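Local coordinates for mandelate racemase/muconate lactonizing enzyme (Polaromonas sp., PDB 2OG9), which belongs to the enolase superfamily and probably catalyses a racemase-type reaction on a carboxylate substrate, as mandelate racemase does, at residues 146-151 against 352-357. Numbering follows the deposited sequence.
Sequences RDSVRC and DGRMLV
Val149 and Met355 form the hydrogen-bonded pair at the middle of a short antiparallel ladder, where 354-356 runs antiparallel to 148-152, the first strand of the modified TIM barrel of this enolase-superfamily fold, whose last strand, 333-335, lies parallel along its other edge. Their two backbone bonds close a ring, Val149 N to Met355 O at 2.9 Å and Met355 N to Val149 O at 2.8 Å. Val357 N to Asp147 O and Cys151 N to Gly353 O continue the ladder on either side of it, and the flanking pairs Ser148-Leu356 and Arg150-Arg354 are non-hydrogen-bonded.

The polar side-chain contact is carried by Arg354, whose guanidinium meets Ser148 side-on with two nitrogens. Arg354 NE reaches Ser148 OG at 2.8 Å (151° at the hydrogen), with the hydroxyl in the guanidinium plane, whereas Arg354 NH2 reaches Ser148 O at 2.9 Å, coming from above the carbonyl plane. A bend at chi3 (73°) turns the guanidinium back over the neighbouring strand, with Arg150 N over the centre of one face. Glu331 forms salt bridges to both Arg354 and Arg146, so its carboxylate probably offsets the charge of two arginines whose NE (Arg146) and NH2 (Arg354) lie 4.5 Å apart. A leucine in place of Arg354 would probably leave Ser148 OG and O without these donors and deprive Glu331 of a cationic partner.

Apolar packing lies on the face bearing Val149 and Met355, where Val334 and helix 318-326 also press on Met355. Met355, a selenomethionine, sets CE 3.8 Å from Cys151 CB.

Two waters bridge the segments. One donates to both Asp147 O and Val357 O; the other accepts from Arg150 NE and donates to Gly353 O at 2.7 Å, giving that carbonyl a second donor besides Cys151 N.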
ATOM      1  N   ARG A 146      -3.019 -18.346 -33.701  1.00 20.10           N
ATOM      2  CA  ARG A 146      -2.445 -18.009 -34.999  1.00 21.22           C
ATOM      3  C   ARG A 146      -1.716 -19.204 -35.605  1.00 21.47           C
ATOM      4  O   ARG A 146      -1.266 -20.100 -34.888  1.00 20.31           O
ATOM      5  CB  ARG A 146      -1.464 -16.839 -34.827  1.00 20.37           C
ATOM      6  CG  ARG A 146      -0.308 -17.122 -33.849  1.00 18.09           C
ATOM      7  CD  ARG A 146       0.411 -15.830 -33.437  1.00 18.95           C
ATOM      8  NE  ARG A 146      -0.488 -14.930 -32.712  1.00 17.82           N
ATOM      9  CZ  ARG A 146      -0.820 -15.066 -31.429  1.00 19.58           C
ATOM     10  NH1 ARG A 146      -0.318 -16.063 -30.703  1.00 18.05           N
ATOM     11  NH2 ARG A 146      -1.679 -14.222 -30.874  1.00 17.78           N
ATOM     12  N   ASP A 147      -1.588 -19.212 -36.927  1.00 21.94           N
ATOM     13  CA  ASP A 147      -0.901 -20.310 -37.597  1.00 24.03           C
ATOM     14  C   ASP A 147       0.544 -19.970 -37.952  1.00 21.33           C
ATOM     15  O   ASP A 147       1.258 -20.785 -38.524  1.00 19.28           O
ATOM     16  CB  ASP A 147      -1.684 -20.734 -38.842  1.00 29.17           C
ATOM     17  CG  ASP A 147      -3.064 -21.267 -38.498  1.00 34.27           C
ATOM     18  OD1 ASP A 147      -3.178 -22.028 -37.511  1.00 38.38           O
ATOM     19  OD2 ASP A 147      -4.035 -20.931 -39.211  1.00 40.37           O
ATOM     20  N   SER A 148       0.971 -18.762 -37.601  1.00 18.55           N
ATOM     21  CA  SER A 148       2.345 -18.326 -37.850  1.00 19.40           C
ATOM     22  C   SER A 148       2.666 -17.260 -36.803  1.00 17.97           C
ATOM     23  O   SER A 148       1.766 -16.573 -36.335  1.00 18.61           O
ATOM     24  CB  SER A 148       2.496 -17.754 -39.265  1.00 20.37           C
ATOM     25  OG  SER A 148       1.784 -16.545 -39.410  1.00 20.37           O
ATOM     26  N   VAL A 149       3.942 -17.129 -36.453  1.00 18.10           N
ATOM     27  CA  VAL A 149       4.380 -16.188 -35.424  1.00 19.07           C
ATOM     28  C   VAL A 149       5.458 -15.210 -35.903  1.00 19.04           C
ATOM     29  O   VAL A 149       6.388 -15.600 -36.610  1.00 18.33           O
ATOM     30  CB  VAL A 149       4.935 -16.973 -34.206  1.00 18.31           C
ATOM     31  CG1 VAL A 149       5.403 -16.010 -33.125  1.00 20.79           C
ATOM     32  CG2 VAL A 149       3.858 -17.909 -33.655  1.00 18.71           C
ATOM     33  N   ARG A 150       5.339 -13.942 -35.507  1.00 18.02           N
ATOM     34  CA  ARG A 150       6.333 -12.944 -35.904  1.00 19.16           C
ATOM     35  C   ARG A 150       7.704 -13.449 -35.469  1.00 19.15           C
ATOM     36  O   ARG A 150       7.856 -13.963 -34.364  1.00 19.77           O
ATOM     37  CB  ARG A 150       6.059 -11.591 -35.237  1.00 20.79           C
ATOM     38  CG  ARG A 150       4.673 -11.008 -35.498  1.00 25.07           C
ATOM     39  CD  ARG A 150       4.643  -9.509 -35.209  1.00 29.54           C
ATOM     40  NE  ARG A 150       5.394  -8.747 -36.207  1.00 33.15           N
ATOM     41  CZ  ARG A 150       5.417  -7.416 -36.278  1.00 38.20           C
ATOM     42  NH1 ARG A 150       4.732  -6.687 -35.406  1.00 37.03           N
ATOM     43  NH2 ARG A 150       6.110  -6.808 -37.235  1.00 39.64           N
ATOM     44  N   CYS A 151       8.703 -13.320 -36.337  1.00 19.44           N
ATOM     45  CA  CYS A 151      10.039 -13.777 -35.995  1.00 20.25           C
ATOM     46  C   CYS A 151      11.085 -12.711 -36.288  1.00 21.64           C
ATOM     47  O   CYS A 151      10.843 -11.771 -37.052  1.00 19.45           O
ATOM     48  CB  CYS A 151      10.392 -15.060 -36.765  1.00 23.18           C
ATOM     49  SG  CYS A 151      10.541 -14.859 -38.568  1.00 27.65           S
ATOM     50  N   ASP A 352       7.413 -14.062 -45.190  1.00 31.25           N
ATOM     51  CA  ASP A 352       6.759 -12.786 -44.961  1.00 30.41           C
ATOM     52  C   ASP A 352       6.871 -12.273 -43.527  1.00 28.02           C
ATOM     53  O   ASP A 352       5.913 -11.727 -42.983  1.00 27.01           O
ATOM     54  CB  ASP A 352       5.291 -12.882 -45.378  1.00 34.06           C
ATOM     55  CG  ASP A 352       5.133 -13.200 -46.853  1.00 37.34           C
ATOM     56  OD1 ASP A 352       5.847 -12.573 -47.662  1.00 37.01           O
ATOM     57  OD2 ASP A 352       4.301 -14.066 -47.200  1.00 39.95           O
ATOM     58  N   GLY A 353       8.045 -12.454 -42.928  1.00 24.80           N
ATOM     59  CA  GLY A 353       8.283 -11.974 -41.573  1.00 25.27           C
ATOM     60  C   GLY A 353       7.763 -12.819 -40.420  1.00 24.36           C
ATOM     61  O   GLY A 353       7.827 -12.392 -39.260  1.00 24.11           O
ATOM     62  N   ARG A 354       7.266 -14.013 -40.716  1.00 22.23           N
ATOM     63  CA  ARG A 354       6.733 -14.885 -39.670  1.00 22.31           C
ATOM     64  C   ARG A 354       7.194 -16.333 -39.855  1.00 23.89           C
ATOM     65  O   ARG A 354       7.451 -16.771 -40.977  1.00 22.82           O
ATOM     66  CB  ARG A 354       5.196 -14.848 -39.687  1.00 21.11           C
ATOM     67  CG  ARG A 354       4.583 -13.446 -39.689  1.00 21.76           C
ATOM     68  CD  ARG A 354       3.064 -13.486 -39.863  1.00 23.29           C
ATOM     69  NE  ARG A 354       2.352 -13.952 -38.669  1.00 22.30           N
ATOM     70  CZ  ARG A 354       2.005 -13.173 -37.646  1.00 25.62           C
ATOM     71  NH1 ARG A 354       2.303 -11.881 -37.662  1.00 23.04           N
ATOM     72  NH2 ARG A 354       1.346 -13.683 -36.606  1.00 20.76           N
HETATM   73  N   MSE A 355       7.313 -17.079 -38.760  1.00 22.96           N
HETATM   74  CA  MSE A 355       7.693 -18.479 -38.886  1.00 21.90           C
HETATM   75  C   MSE A 355       6.409 -19.279 -38.774  1.00 21.02           C
HETATM   76  O   MSE A 355       5.555 -18.980 -37.936  1.00 19.09           O
HETATM   77  CB  MSE A 355       8.701 -18.904 -37.807  1.00 25.84           C
HETATM   78  CG  MSE A 355       8.276 -18.724 -36.366  1.00 25.89           C
HETATM   79 SE   MSE A 355       9.536 -19.648 -35.173  1.00 33.57          SE
HETATM   80  CE  MSE A 355      11.153 -18.628 -35.567  1.00 22.82           C
ATOM     81  N   LEU A 356       6.261 -20.279 -39.635  1.00 20.31           N
ATOM     82  CA  LEU A 356       5.060 -21.099 -39.643  1.00 20.59           C
ATOM     83  C   LEU A 356       5.049 -22.079 -38.482  1.00 20.10           C
ATOM     84  O   LEU A 356       6.069 -22.677 -38.145  1.00 18.32           O
ATOM     85  CB  LEU A 356       4.948 -21.888 -40.956  1.00 21.94           C
ATOM     86  CG  LEU A 356       4.940 -21.107 -42.276  1.00 27.14           C
ATOM     87  CD1 LEU A 356       4.756 -22.079 -43.444  1.00 26.30           C
ATOM     88  CD2 LEU A 356       3.827 -20.077 -42.266  1.00 29.36           C
ATOM     89  N   VAL A 357       3.888 -22.232 -37.866  1.00 19.20           N
ATOM     90  CA  VAL A 357       3.755 -23.172 -36.770  1.00 19.77           C
ATOM     91  C   VAL A 357       3.651 -24.539 -37.434  1.00 19.31           C
ATOM     92  O   VAL A 357       2.818 -24.734 -38.308  1.00 18.21           O
ATOM     93  CB  VAL A 357       2.477 -22.899 -35.964  1.00 19.16           C
ATOM     94  CG1 VAL A 357       2.303 -23.963 -34.896  1.00 20.03           C
ATOM     95  CG2 VAL A 357       2.555 -21.513 -35.331  1.00 20.66           C
TER
HETATM   96  O   HOH W   1       0.770 -23.456 -39.188  1.00 26.43           O
HETATM   97  O   HOH W   2       6.575 -10.050 -38.666  1.00 27.90           O